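Flagellar brake protein YcgR (Escherichia coli K-12, PDB 5Y6H) acts as a flagellar brake that slows the motor when c-di-GMP is bound, this chain being its N-terminal domain, which is involved in FliG binding. Local coordinates at residues A15-L20 with L44-D49. Numbering follows the deposited sequence.
Sequences AVLGVL and LAITPD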
loop_
_atom_site.group_PDB
_atom_site.type_symbol
_atom_site.label_atom_id
_atom_site.label_comp_id
_atom_site.label_asym_id
_atom_site.label_seq_id
_atom_site.Cartn_x
_atom_site.Cartn_y
_atom_site.Cartn_z
ATOM N N ALA A 15 3.666 -15.428 -2.547
ATOM C CA ALA A 15 2.341 -15.264 -1.960
ATOM C C ALA A 15 2.013 -13.796 -1.725
ATOM O O ALA A 15 0.862 -13.379 -1.899
ATOM C CB ALA A 15 2.249 -16.051 -0.651
ATOM N N VAL A 16 3.010 -13.003 -1.318
ATOM C CA VAL A 16 2.793 -11.572 -1.105
ATOM C C VAL A 16 2.433 -10.892 -2.420
ATOM O O VAL A 16 1.466 -10.125 -2.500
ATOM C CB VAL A 16 4.034 -10.924 -0.464
ATOM C CG1 VAL A 16 3.935 -9.394 -0.535
ATOM C CG2 VAL A 16 4.190 -11.384 0.976
ATOM N N LEU A 17 3.212 -11.163 -3.471
ATOM C CA LEU A 17 2.951 -10.537 -4.762
ATOM C C LEU A 17 1.590 -10.951 -5.311
ATOM O O LEU A 17 0.895 -10.142 -5.934
ATOM C CB LEU A 17 4.070 -10.881 -5.748
ATOM C CG LEU A 17 4.047 -10.165 -7.103
ATOM C CD1 LEU A 17 4.123 -8.664 -6.904
ATOM C CD2 LEU A 17 5.193 -10.641 -7.976
ATOM N N GLY A 18 1.182 -12.203 -5.077
ATOM C CA GLY A 18 -0.112 -12.649 -5.573
ATOM C C GLY A 18 -1.269 -11.833 -5.028
ATOM O O GLY A 18 -2.200 -11.490 -5.762
ATOM N N VAL A 19 -1.224 -11.498 -3.736
ATOM C CA VAL A 19 -2.275 -10.672 -3.150
ATOM C C VAL A 19 -2.238 -9.269 -3.740
ATOM O O VAL A 19 -3.284 -8.668 -4.018
ATOM C CB VAL A 19 -2.144 -10.638 -1.616
ATOM C CG1 VAL A 19 -3.154 -9.664 -1.016
ATOM C CG2 VAL A 19 -2.324 -12.032 -1.031
ATOM N N LEU A 20 -1.034 -8.724 -3.935
ATOM C CA LEU A 20 -0.908 -7.378 -4.482
ATOM C C LEU A 20 -1.436 -7.311 -5.910
ATOM O O LEU A 20 -2.034 -6.306 -6.312
ATOM C CB LEU A 20 0.552 -6.928 -4.424
ATOM C CG LEU A 20 1.127 -6.718 -3.021
ATOM C CD1 LEU A 20 2.622 -6.436 -3.094
ATOM C CD2 LEU A 20 0.399 -5.595 -2.290
ATOM N N LEU A 44 -1.842 1.993 -8.162
ATOM C CA LEU A 44 -1.927 2.342 -9.577
ATOM C C LEU A 44 -1.221 1.323 -10.461
ATOM O O LEU A 44 -1.679 1.039 -11.574
ATOM C CB LEU A 44 -1.322 3.728 -9.808
ATOM C CG LEU A 44 -2.087 4.905 -9.199
ATOM C CD1 LEU A 44 -1.347 6.207 -9.443
ATOM C CD2 LEU A 44 -3.497 4.978 -9.759
ATOM N N ALA A 45 -0.100 0.781 -9.994
ATOM C CA ALA A 45 0.700 -0.117 -10.808
ATOM C C ALA A 45 1.469 -1.064 -9.900
ATOM O O ALA A 45 1.774 -0.734 -8.749
ATOM C CB ALA A 45 1.662 0.665 -11.708
ATOM N N ILE A 46 1.783 -2.243 -10.433
ATOM C CA ILE A 46 2.455 -3.287 -9.670
ATOM C C ILE A 46 3.414 -4.041 -10.585
ATOM O O ILE A 46 3.069 -4.374 -11.725
ATOM C CB ILE A 46 1.442 -4.247 -9.006
ATOM C CG1 ILE A 46 2.161 -5.313 -8.176
ATOM C CG2 ILE A 46 0.507 -4.875 -10.043
ATOM C CD1 ILE A 46 2.874 -4.753 -6.954
ATOM N N THR A 47 4.638 -4.270 -10.097
ATOM C CA THR A 47 5.612 -5.164 -10.715
ATOM C C THR A 47 6.225 -6.000 -9.596
ATOM O O THR A 47 5.992 -5.701 -8.418
ATOM C CB THR A 47 6.702 -4.395 -11.476
ATOM O OG1 THR A 47 7.686 -3.913 -10.554
ATOM C CG2 THR A 47 6.122 -3.225 -12.268
ATOM N N PRO A 48 6.998 -7.050 -9.898
ATOM C CA PRO A 48 7.667 -7.786 -8.812
ATOM C C PRO A 48 8.592 -6.925 -7.971
ATOM O O PRO A 48 8.930 -7.321 -6.849
ATOM C CB PRO A 48 8.446 -8.879 -9.557
ATOM C CG PRO A 48 7.661 -9.100 -10.798
ATOM C CD PRO A 48 7.163 -7.736 -11.194
ATOM N N ASP A 49 8.999 -5.754 -8.464
ATOM C CA ASP A 49 9.972 -4.930 -7.769
ATOM C C ASP A 49 9.433 -3.591 -7.281
ATOM O O ASP A 49 10.158 -2.884 -6.572
ATOM C CB ASP A 49 11.188 -4.679 -8.672
ATOM C CG ASP A 49 11.980 -5.941 -8.948
ATOM O OD1 ASP A 49 12.534 -6.062 -10.060
ATOM O OD2 ASP A 49 12.048 -6.810 -8.053
#
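Thr47 OG1 accepts a hydrogen bond from Asp49 N at 3.1 Å, with an N-H...O angle of 151°. Because the donor is the backbone N two residues on, this is an ST turn, and it lies beside the site where Leu17 packs. No hydrogen bond crosses between 15-20 and 44-49; the contact is apolar and buries 190 Å² in all. Leu17 supplies the largest share from the helix by dividing its two methyls. CD1 reaches the backbone, 3.8 Å from Thr47 O, and also lies 4.1 Å from Ile46 CG1, while CD2 sits 3.9 Å from Pro48 CA and next to the proline's CB and CG. A chi1 of -173°, which turns CG away from the backbone N, sets the fork of Leu17 across the backbone, its methyls reaching from Ile46 to Pro48. Were Leu17 cut back to an alanine, Ile46 CG1 and the Pro48 ring would probably lose their apolar cover from the helix and face a gap. One turn further along the helix, Leu20 meets Ile46 CD1 with its CB at 4.1 Å, and its CD1 methyl lies only slightly farther off. Ile46 CD1 therefore touches both leucines, lying close to Leu17 CD1 as well. The axes of the short segments come within 9.5 Å at 155°, so helix and strand run roughly antiparallel. Within this PilZN domain, the contact joins helix 13-26 to strand 37-47 at the surface. Leu20 also packs on Leu108 of strand 108-111, whereas Ile46 touches Leu51 of strand 50-54 and His24 further along the helix, and Pro48 reaches Arg21.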